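Local coordinates for protein phospholipase C-beta (PLC-beta) (Sepia officinalis, PDB 3QR0) that is a multidomain member of the phospholipase C-beta family that combines PH, EF-hand-like, X/Y TIM-barrel and C2 domains and holds a calcium ion, at residues V165-E168 / K169-I172; F213-D216 / T217-K220; K131-S134 / E135-S139; E277-I280 / N281-E284; L64-L67 / A68-R71. All coordinates share one frame; numbering follows the deposited sequence.

Contact 1: V165-E168 / K169-I172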
# COMPACT_ATOMS: atom_id res chain seq x y z
N VAL A 165 -11.68 -21.27 -13.37
CA VAL A 165 -12.29 -21.65 -12.09
C VAL A 165 -13.72 -22.14 -12.25
O VAL A 165 -14.09 -23.20 -11.72
CB VAL A 165 -12.30 -20.47 -11.09
CG1 VAL A 165 -12.92 -20.91 -9.76
CG2 VAL A 165 -10.89 -19.94 -10.88
N GLU A 166 -14.53 -21.38 -12.98
CA GLU A 166 -15.97 -21.64 -13.09
C GLU A 166 -16.35 -22.55 -14.26
O GLU A 166 -17.51 -22.94 -14.38
CB GLU A 166 -16.74 -20.33 -13.24
CG GLU A 166 -16.46 -19.31 -12.15
CD GLU A 166 -16.82 -19.81 -10.76
OE1 GLU A 166 -17.76 -20.62 -10.65
OE2 GLU A 166 -16.16 -19.38 -9.79
N MET A 167 -15.39 -22.88 -15.12
CA MET A 167 -15.69 -23.65 -16.32
C MET A 167 -16.04 -25.10 -15.98
O MET A 167 -15.38 -25.72 -15.14
CB MET A 167 -14.52 -23.60 -17.31
CG MET A 167 -14.87 -24.15 -18.68
SD MET A 167 -13.78 -23.55 -19.98
CE MET A 167 -12.28 -24.47 -19.63
N GLU A 168 -17.08 -25.61 -16.63
CA GLU A 168 -17.61 -26.95 -16.38
C GLU A 168 -17.76 -27.69 -17.70
O GLU A 168 -18.71 -27.44 -18.45
CB GLU A 168 -18.97 -26.85 -15.67
CG GLU A 168 -19.67 -28.19 -15.42
CD GLU A 168 -21.02 -28.04 -14.72
OE1 GLU A 168 -21.52 -26.89 -14.62
OE2 GLU A 168 -21.58 -29.06 -14.27
N LYS A 169 -16.82 -28.60 -17.98
CA LYS A 169 -16.84 -29.41 -19.20
C LYS A 169 -16.81 -28.52 -20.45
O LYS A 169 -17.70 -28.58 -21.29
CB LYS A 169 -18.04 -30.36 -19.21
CG LYS A 169 -18.25 -31.07 -17.87
CD LYS A 169 -18.98 -32.39 -18.00
CE LYS A 169 -19.09 -33.09 -16.65
NZ LYS A 169 -19.34 -34.55 -16.79
N ASN A 170 -15.76 -27.70 -20.52
CA ASN A 170 -15.57 -26.74 -21.61
C ASN A 170 -16.77 -25.82 -21.86
O ASN A 170 -17.03 -25.41 -22.99
CB ASN A 170 -15.17 -27.47 -22.90
CG ASN A 170 -13.84 -28.21 -22.77
OD1 ASN A 170 -12.90 -27.71 -22.14
ND2 ASN A 170 -13.75 -29.39 -23.37
N LYS A 171 -17.49 -25.48 -20.79
CA LYS A 171 -18.64 -24.59 -20.88
C LYS A 171 -18.67 -23.65 -19.69
O LYS A 171 -18.33 -24.03 -18.56
CB LYS A 171 -19.94 -25.39 -20.93
CG LYS A 171 -20.13 -26.20 -22.21
CD LYS A 171 -21.39 -27.04 -22.17
CE LYS A 171 -21.68 -27.66 -23.53
NZ LYS A 171 -22.92 -28.49 -23.53
N ILE A 172 -19.09 -22.41 -19.94
CA ILE A 172 -19.19 -21.38 -18.91
C ILE A 172 -20.66 -21.23 -18.52
O ILE A 172 -21.46 -20.75 -19.33
CB ILE A 172 -18.65 -20.02 -19.40
CG1 ILE A 172 -17.15 -20.11 -19.73
CG2 ILE A 172 -18.88 -18.95 -18.34
CD1 ILE A 172 -16.82 -20.83 -21.03
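A tight beta turn, Glu168-Lys169-Asn170-Lys171, carries the chain of the EF-hand region from the loop after helix 151-165 into strand 171-173. Lys169 and Asn170, at the two corners, both adopt left-handed backbone angles, roughly those of a type I' turn. Glu168 and Lys171 close it by exchanging backbone bonds of unequal quality. Glu168 N gives a straight bond of 2.8 Å to Lys171 O, whereas the return bond from Lys171 N to Glu168 O is weak, at 3.3 Å and bent to 125°. Met167 covers one side of this link. Its CG, anti to the backbone N (chi1 -169°), lies 3.5 Å from Lys171 O, and its CA makes a CH···O contact of the same length to that oxygen. The thioether then runs across Asn170, with SD 4.0 Å from Asn170 CA, and a bend at chi3 turns CE toward the amide of that residue. Met167 also packs on Leu210. Lys169 and Lys171 extend their chains away from the turn. Beyond the turn the strand pairs with strand 207-209 in a two-stranded antiparallel sheet, consistent with the short sheet that joins the loops of paired EF-hands, and Ile172 bonds to Ile208 through the backbone. Ile172 reaches back to the methionine, with CD1 4.2 Å from Met167 SD.

Contact 2: F213-D216 / T217-K220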
# COMPACT_ATOMS: atom_id res chain seq x y z
N PHE A 213 -16.69 -18.30 -26.31
CA PHE A 213 -16.40 -17.41 -25.19
C PHE A 213 -14.97 -16.88 -25.25
O PHE A 213 -14.13 -17.18 -24.40
CB PHE A 213 -16.65 -18.17 -23.88
CG PHE A 213 -16.90 -17.28 -22.69
CD1 PHE A 213 -18.15 -16.74 -22.46
CD2 PHE A 213 -15.88 -17.02 -21.78
CE1 PHE A 213 -18.39 -15.93 -21.35
CE2 PHE A 213 -16.11 -16.21 -20.68
CZ PHE A 213 -17.37 -15.67 -20.46
N ASP A 214 -14.69 -16.07 -26.28
CA ASP A 214 -13.40 -15.40 -26.43
C ASP A 214 -13.40 -14.05 -25.71
O ASP A 214 -14.46 -13.48 -25.47
CB ASP A 214 -13.07 -15.20 -27.91
CG ASP A 214 -14.10 -14.36 -28.63
OD1 ASP A 214 -15.19 -14.89 -28.96
OD2 ASP A 214 -13.84 -13.16 -28.87
N PHE A 215 -12.22 -13.54 -25.38
CA PHE A 215 -12.12 -12.29 -24.62
C PHE A 215 -12.71 -11.08 -25.36
O PHE A 215 -13.35 -10.23 -24.74
CB PHE A 215 -10.68 -11.99 -24.19
CG PHE A 215 -10.56 -10.73 -23.38
CD1 PHE A 215 -11.06 -10.68 -22.08
CD2 PHE A 215 -9.98 -9.59 -23.91
CE1 PHE A 215 -10.98 -9.52 -21.33
CE2 PHE A 215 -9.89 -8.42 -23.16
CZ PHE A 215 -10.39 -8.39 -21.86
N ASP A 216 -12.49 -10.98 -26.66
CA ASP A 216 -12.97 -9.81 -27.41
C ASP A 216 -14.50 -9.75 -27.43
O ASP A 216 -15.07 -8.67 -27.36
CB ASP A 216 -12.38 -9.77 -28.82
CG ASP A 216 -10.91 -9.36 -28.82
OD1 ASP A 216 -10.42 -8.86 -27.78
OD2 ASP A 216 -10.24 -9.54 -29.86
N THR A 217 -15.14 -10.91 -27.50
CA THR A 217 -16.60 -10.98 -27.36
C THR A 217 -17.00 -10.70 -25.91
O THR A 217 -18.05 -10.09 -25.66
CB THR A 217 -17.14 -12.35 -27.80
OG1 THR A 217 -16.63 -12.65 -29.11
CG2 THR A 217 -18.66 -12.34 -27.83
N PHE A 218 -16.18 -11.13 -24.96
CA PHE A 218 -16.40 -10.78 -23.55
C PHE A 218 -16.33 -9.26 -23.34
O PHE A 218 -17.07 -8.72 -22.51
CB PHE A 218 -15.40 -11.51 -22.63
CG PHE A 218 -15.78 -11.46 -21.16
CD1 PHE A 218 -16.99 -11.98 -20.72
CD2 PHE A 218 -14.91 -10.90 -20.23
CE1 PHE A 218 -17.34 -11.94 -19.37
CE2 PHE A 218 -15.25 -10.87 -18.87
CZ PHE A 218 -16.47 -11.38 -18.45
N PHE A 219 -15.47 -8.57 -24.08
CA PHE A 219 -15.45 -7.10 -24.03
C PHE A 219 -16.72 -6.51 -24.65
O PHE A 219 -17.24 -5.51 -24.15
CB PHE A 219 -14.21 -6.51 -24.71
CG PHE A 219 -14.10 -5.01 -24.53
CD1 PHE A 219 -13.73 -4.48 -23.30
CD2 PHE A 219 -14.41 -4.15 -25.58
CE1 PHE A 219 -13.64 -3.10 -23.12
CE2 PHE A 219 -14.32 -2.76 -25.40
CZ PHE A 219 -13.94 -2.24 -24.17
N LYS A 220 -17.21 -7.12 -25.72
CA LYS A 220 -18.49 -6.71 -26.31
C LYS A 220 -19.64 -6.88 -25.30
O LYS A 220 -20.61 -6.12 -25.31
CB LYS A 220 -18.77 -7.50 -27.60
CG LYS A 220 -19.66 -6.77 -28.61
CD LYS A 220 -19.90 -7.59 -29.88
CE LYS A 220 -21.07 -7.03 -30.68
NZ LYS A 220 -21.38 -7.83 -31.90
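Asp214 N-caps helix 215-225 of the EF-hand region by gripping Thr217 through both carboxylate oxygens. With chi1 at 60° the aspartate CG sits between its own backbone N and carbonyl carbon, which folds the carboxylate back over the first turn. Asp214 OD2 takes the bond from Thr217 N at 2.9 Å, the donor standing well above the carboxylate plane, while Thr217 OG1 donates a hydrogen bond to OD1 at 2.7 Å on the syn side. One threonine therefore fixes the rotation of the cap, and Phe218 N continues the helix by donating to Asp214 O. The tight part of the contact is aromatic. Phe213 and Phe218 point the same way, CZ of Phe213 lying 3.7 Å from CD1 of Phe218, with the planes inclined at 47°. Trp200 stacks on the first ring and Trp155 on the second, so each ring has a tryptophan partner, Trp155 coming from helix 151-165. Phe215 meets Phe218 more loosely, its CD1 approaching the edge of that ring. On the solvent side packing gives way to charge: Asp216 forms a salt bridge with Lys289, and Lys220 stretches outward, its backbone N bonded to Asp216 O at 3.1 Å.

Contact 3: K131-S134 / E135-S139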
# COMPACT_ATOMS: atom_id res chain seq x y z
N LYS A 131 8.11 -25.99 -1.81
CA LYS A 131 8.98 -24.83 -2.02
C LYS A 131 8.60 -24.08 -3.29
O LYS A 131 8.42 -22.87 -3.27
CB LYS A 131 10.45 -25.26 -2.06
CG LYS A 131 11.44 -24.10 -2.16
CD LYS A 131 12.87 -24.58 -2.00
CE LYS A 131 13.87 -23.45 -2.21
NZ LYS A 131 15.27 -23.93 -2.14
N LYS A 132 8.47 -24.81 -4.40
CA LYS A 132 8.13 -24.19 -5.68
C LYS A 132 6.81 -23.41 -5.62
O LYS A 132 6.75 -22.27 -6.09
CB LYS A 132 8.05 -25.23 -6.81
CG LYS A 132 7.78 -24.61 -8.18
CD LYS A 132 8.52 -25.33 -9.29
CE LYS A 132 8.59 -24.48 -10.57
NZ LYS A 132 9.20 -23.14 -10.35
N TRP A 133 5.78 -24.01 -5.03
CA TRP A 133 4.48 -23.32 -4.90
C TRP A 133 4.59 -22.09 -4.01
O TRP A 133 4.01 -21.05 -4.32
CB TRP A 133 3.40 -24.26 -4.37
CG TRP A 133 2.80 -25.10 -5.43
CD1 TRP A 133 3.33 -26.23 -5.98
CD2 TRP A 133 1.55 -24.88 -6.10
NE1 TRP A 133 2.49 -26.73 -6.94
CE2 TRP A 133 1.39 -25.92 -7.04
CE3 TRP A 133 0.55 -23.91 -5.99
CZ2 TRP A 133 0.28 -26.01 -7.87
CZ3 TRP A 133 -0.56 -24.01 -6.82
CH2 TRP A 133 -0.69 -25.05 -7.74
N SER A 134 5.34 -22.20 -2.92
CA SER A 134 5.52 -21.08 -2.00
C SER A 134 6.20 -19.89 -2.67
O SER A 134 5.77 -18.75 -2.49
CB SER A 134 6.33 -21.52 -0.77
OG SER A 134 6.24 -20.55 0.25
N GLU A 135 7.25 -20.16 -3.44
CA GLU A 135 7.97 -19.09 -4.13
C GLU A 135 7.14 -18.47 -5.25
O GLU A 135 7.13 -17.26 -5.42
CB GLU A 135 9.29 -19.60 -4.69
CG GLU A 135 10.28 -19.95 -3.60
CD GLU A 135 11.56 -20.55 -4.13
OE1 GLU A 135 11.50 -21.42 -5.03
OE2 GLU A 135 12.64 -20.17 -3.63
N GLU A 136 6.44 -19.31 -6.01
CA GLU A 136 5.66 -18.83 -7.15
C GLU A 136 4.45 -18.02 -6.70
O GLU A 136 4.24 -16.90 -7.17
CB GLU A 136 5.22 -20.00 -8.04
CG GLU A 136 6.35 -20.61 -8.86
CD GLU A 136 7.00 -19.64 -9.84
OE1 GLU A 136 6.27 -18.81 -10.44
OE2 GLU A 136 8.23 -19.71 -10.01
N VAL A 137 3.66 -18.59 -5.79
CA VAL A 137 2.43 -17.93 -5.33
C VAL A 137 2.73 -16.61 -4.62
O VAL A 137 2.00 -15.63 -4.82
CB VAL A 137 1.60 -18.86 -4.42
CG1 VAL A 137 0.43 -18.10 -3.81
CG2 VAL A 137 1.10 -20.05 -5.22
N PHE A 138 3.79 -16.57 -3.82
CA PHE A 138 4.18 -15.32 -3.17
C PHE A 138 4.47 -14.24 -4.21
O PHE A 138 3.97 -13.12 -4.10
CB PHE A 138 5.39 -15.51 -2.25
CG PHE A 138 5.67 -14.31 -1.39
CD1 PHE A 138 5.07 -14.17 -0.15
CD2 PHE A 138 6.53 -13.30 -1.83
CE1 PHE A 138 5.31 -13.05 0.65
CE2 PHE A 138 6.78 -12.18 -1.04
CZ PHE A 138 6.16 -12.06 0.21
N SER A 139 5.25 -14.59 -5.24
CA SER A 139 5.58 -13.62 -6.29
C SER A 139 4.33 -13.10 -7.00
O SER A 139 4.29 -11.93 -7.36
CB SER A 139 6.60 -14.20 -7.29
OG SER A 139 6.02 -15.16 -8.15
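Glu135, Glu136, Val137 and Phe138 donate their backbone N-H groups to Lys131, Lys132, Trp133 and Ser134 in turn, so that the two segments form one regular alpha-helical run. The first of these bonds, Glu135 N to Lys131 O, is 3.0 Å long. The last, Phe138 N to Ser134 O, is longer at 3.2 Å. On one flank Lys132 and Glu136 lie side by side and join in a long salt bridge, NZ to OE2 3.6 Å. Both chains bend to bring the charges together: the lysine bends at chi2 and turns its ammonium at chi4 (56°), and the glutamate bends at chi2 (-62°), leaving its CG 3.3 Å from Lys132 O. Glu136 OE1 has a weak bond to Tyr140. Lys131 and Glu135 pair more distantly, the aliphatic CE of the lysine 3.8 Å from OE2 and the charges too far apart for a salt bridge. On the buried flank Val137 CG2 rests 4.0 Å from Trp133 CE3. The indole NE1 is satisfied by Asp26. These residues belong to helix 127-141, the C-terminal helix of the PH fold: Trp133 packs against Leu43 and Val45 of strand 39-45 and Leu22 of helix 20-24, while Ser134 and Phe138 meet Ile73 of strand 70-75.

Contact 4: E277-I280 / N281-E284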
# COMPACT_ATOMS: atom_id res chain seq x y z
N GLU A 277 -1.09 5.28 -35.18
CA GLU A 277 -1.74 4.45 -36.19
C GLU A 277 -1.72 2.98 -35.76
O GLU A 277 -2.71 2.27 -35.92
CB GLU A 277 -1.06 4.60 -37.56
CG GLU A 277 -1.76 3.85 -38.68
CD GLU A 277 -1.04 4.00 -40.01
OE1 GLU A 277 -1.26 5.01 -40.70
OE2 GLU A 277 -0.27 3.09 -40.36
N ALA A 278 -0.59 2.55 -35.21
CA ALA A 278 -0.41 1.16 -34.77
C ALA A 278 -1.27 0.85 -33.55
O ALA A 278 -1.89 -0.21 -33.49
CB ALA A 278 1.06 0.88 -34.47
N LEU A 279 -1.31 1.76 -32.59
CA LEU A 279 -2.18 1.60 -31.42
C LEU A 279 -3.66 1.54 -31.82
O LEU A 279 -4.43 0.72 -31.30
CB LEU A 279 -1.97 2.73 -30.41
CG LEU A 279 -0.64 2.74 -29.66
CD1 LEU A 279 -0.53 4.00 -28.81
CD2 LEU A 279 -0.46 1.50 -28.80
N ILE A 280 -4.05 2.42 -32.74
CA ILE A 280 -5.43 2.44 -33.23
C ILE A 280 -5.79 1.07 -33.84
O ILE A 280 -6.86 0.53 -33.55
CB ILE A 280 -5.66 3.58 -34.25
CG1 ILE A 280 -5.68 4.93 -33.52
CG2 ILE A 280 -6.98 3.39 -35.01
CD1 ILE A 280 -5.66 6.13 -34.44
N ASN A 281 -4.90 0.53 -34.66
CA ASN A 281 -5.09 -0.81 -35.22
C ASN A 281 -5.27 -1.88 -34.15
O ASN A 281 -6.11 -2.77 -34.30
CB ASN A 281 -3.92 -1.21 -36.14
CG ASN A 281 -4.11 -2.60 -36.74
OD1 ASN A 281 -5.01 -2.81 -37.55
ND2 ASN A 281 -3.28 -3.54 -36.33
N ASP A 282 -4.49 -1.79 -33.07
CA ASP A 282 -4.62 -2.71 -31.94
C ASP A 282 -6.03 -2.67 -31.36
O ASP A 282 -6.65 -3.70 -31.18
CB ASP A 282 -3.62 -2.38 -30.83
CG ASP A 282 -2.19 -2.78 -31.17
OD1 ASP A 282 -2.00 -3.70 -32.00
OD2 ASP A 282 -1.25 -2.17 -30.60
N TYR A 283 -6.51 -1.47 -31.06
CA TYR A 283 -7.78 -1.31 -30.35
C TYR A 283 -8.95 -1.62 -31.27
O TYR A 283 -9.90 -2.29 -30.87
CB TYR A 283 -7.91 0.09 -29.74
CG TYR A 283 -6.69 0.56 -28.95
CD1 TYR A 283 -6.00 -0.31 -28.11
CD2 TYR A 283 -6.24 1.87 -29.05
CE1 TYR A 283 -4.89 0.12 -27.39
CE2 TYR A 283 -5.12 2.30 -28.33
CZ TYR A 283 -4.45 1.42 -27.50
OH TYR A 283 -3.35 1.83 -26.79
N GLU A 284 -8.87 -1.14 -32.51
CA GLU A 284 -9.90 -1.40 -33.50
C GLU A 284 -9.97 -2.86 -33.93
O GLU A 284 -11.05 -3.36 -34.22
CB GLU A 284 -9.72 -0.50 -34.73
CG GLU A 284 -10.11 0.93 -34.47
CD GLU A 284 -11.59 1.07 -34.13
OE1 GLU A 284 -12.43 0.45 -34.85
OE2 GLU A 284 -11.92 1.78 -33.16
O HOH W 1 -1.02 -2.64 -34.65
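Tyr283 lies back along helix 273-288 against Leu279, one turn earlier in the EF-hand-like region. Its backbone N donates to Leu279 O at 3.0 Å, and its side chain stays close to that same oxygen. From CB, chi1 of -49° places CG anti to the carbonyl carbon, and the ring leans back so that Leu279 O sits over one face, offset toward the rim. CG begins this approach and CD2 makes it closest, at 3.1 Å from the oxygen. CE2, the next atom outward, is still 3.4 Å from Leu279 O and also reaches Leu279 CB, at 3.8 Å. CZ is about as far from the oxygen as from CB, and at the tip OH meets the leucine branch, 3.5 Å from CD2. The two side chains thus run together, pointing the same way, while Phe250 of helix 247-257 and Leu297 of strand 296-297 also touch the tyrosine side chain. Ile280 and Glu284 repeat this side-by-side arrangement, with a backbone bond of 2.8 Å between them, from Glu284 N to Ile280 O. The carboxylate of Glu284 itself is held by Thr298 and Asn288. On another flank a water donates to Ala278 O (2.8 Å) and to Asp282 OD1 (3.0 Å) and accepts from Asn281 ND2, while Asn281 OD1 is bonded to Lys292. Ala278 O, which also receives Asp282 N, thus accepts two hydrogen bonds, the second from the water, whereas Leu279 O lies against the Tyr283 ring face, a weak contact and no hydrogen bond.

Contact 5: L64-L67 / A68-R71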
# COMPACT_ATOMS: atom_id res chain seq x y z
N LEU A 64 -11.82 -21.30 -4.37
CA LEU A 64 -10.73 -20.46 -4.84
C LEU A 64 -10.20 -19.52 -3.78
O LEU A 64 -10.87 -19.26 -2.77
CB LEU A 64 -11.14 -19.67 -6.09
CG LEU A 64 -12.12 -18.49 -5.92
CD1 LEU A 64 -12.21 -17.70 -7.21
CD2 LEU A 64 -13.49 -18.97 -5.49
N LEU A 65 -8.99 -19.03 -4.02
CA LEU A 65 -8.42 -17.91 -3.30
C LEU A 65 -8.00 -16.85 -4.32
O LEU A 65 -7.22 -17.14 -5.25
CB LEU A 65 -7.21 -18.34 -2.48
CG LEU A 65 -7.47 -19.16 -1.22
CD1 LEU A 65 -6.14 -19.55 -0.57
CD2 LEU A 65 -8.36 -18.42 -0.22
N ASP A 66 -8.53 -15.65 -4.16
CA ASP A 66 -8.15 -14.51 -4.98
C ASP A 66 -6.80 -14.03 -4.46
O ASP A 66 -6.70 -13.57 -3.32
CB ASP A 66 -9.21 -13.41 -4.85
CG ASP A 66 -8.98 -12.23 -5.78
OD1 ASP A 66 -7.83 -11.96 -6.16
OD2 ASP A 66 -9.98 -11.56 -6.13
N LEU A 67 -5.77 -14.14 -5.30
CA LEU A 67 -4.41 -13.81 -4.88
C LEU A 67 -4.23 -12.33 -4.54
O LEU A 67 -3.23 -11.96 -3.91
CB LEU A 67 -3.40 -14.25 -5.94
CG LEU A 67 -3.28 -15.76 -6.18
CD1 LEU A 67 -2.18 -16.05 -7.18
CD2 LEU A 67 -3.02 -16.51 -4.88
N ALA A 68 -5.19 -11.50 -4.92
CA ALA A 68 -5.23 -10.09 -4.51
C ALA A 68 -5.25 -9.91 -2.99
O ALA A 68 -4.85 -8.86 -2.50
CB ALA A 68 -6.43 -9.39 -5.13
N TYR A 69 -5.73 -10.91 -2.25
CA TYR A 69 -5.81 -10.82 -0.80
C TYR A 69 -4.91 -11.84 -0.07
O TYR A 69 -4.97 -11.97 1.15
CB TYR A 69 -7.27 -10.93 -0.37
CG TYR A 69 -8.14 -10.00 -1.19
CD1 TYR A 69 -7.94 -8.63 -1.16
CD2 TYR A 69 -9.14 -10.50 -2.02
CE1 TYR A 69 -8.71 -7.77 -1.93
CE2 TYR A 69 -9.92 -9.65 -2.80
CZ TYR A 69 -9.70 -8.29 -2.75
OH TYR A 69 -10.47 -7.44 -3.51
N VAL A 70 -4.07 -12.55 -0.82
CA VAL A 70 -3.10 -13.46 -0.22
C VAL A 70 -1.97 -12.62 0.38
O VAL A 70 -1.45 -11.71 -0.27
CB VAL A 70 -2.57 -14.50 -1.22
CG1 VAL A 70 -1.30 -15.16 -0.69
CG2 VAL A 70 -3.65 -15.55 -1.51
N ARG A 71 -1.63 -12.92 1.63
CA ARG A 71 -0.66 -12.13 2.39
C ARG A 71 0.69 -12.82 2.50
O ARG A 71 1.74 -12.18 2.44
CB ARG A 71 -1.21 -11.85 3.79
CG ARG A 71 -2.49 -11.04 3.79
CD ARG A 71 -2.26 -9.63 3.30
NE ARG A 71 -3.51 -8.90 3.07
CZ ARG A 71 -3.58 -7.61 2.77
NH1 ARG A 71 -2.48 -6.87 2.68
NH2 ARG A 71 -4.76 -7.04 2.58
O HOH W 2 -10.04 -8.77 -6.32
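Asp66 receives two backbone N-H groups from the residues that follow it. Its side-chain OD1 accepts from Ala68 N at 3.0 Å, on the anti side and 32° out of the carboxylate plane, which makes an Asx turn. Its backbone O accepts from Tyr69 N, also at 3.0 Å and nearly straight at hydrogen, closing a beta turn over Leu67 and Ala68. The carboxylate can serve the first bond because CG stands anti to the backbone N (chi1 -174°). OD1 is claimed a second time by Lys157, a salt bridge likely to stabilise the negative charge. The turn joins strands 63-66 and 70-75, which lie at the two ends of the seven-strand order in the PH domain. OD2 accepts a hydrogen bond from a water at 2.8 Å, and the same water donates to Tyr69 OH at 3.1 Å. That hydroxyl is also bonded to Pro757 O. Ala68 O and Val70 O both receive Arg756 NH1. A weak bond from Val70 N to Leu67 O, 3.3 Å long, continues the turn, and beside it Leu67 CD2 packs on Val70 CG2 at 3.6 Å. The Tyr69 ring is covered on one face by Ala68 CB, 4.0 Å above its centre.

Along the chain the order is contact 5, contact 3, contact 1, contact 2, contact 4. Contacts 5 and 3 share the PH domain, with centres 13 Å apart: Leu67, in the turn between two strands, meets Val137 on helix 127-141, so the helix packs on the sheet connection. Contacts 1 and 2 share the first EF-hand range and touch through Ile172 and Phe213, their centres 16 Å apart. Contact 4, on helix 273-288 of the next range, lies 18 Å from contact 2, between centres, without touching it. Val165 against Leu64 joins contacts 1 and 5, so direct packing links the PH domain to the EF-hand region.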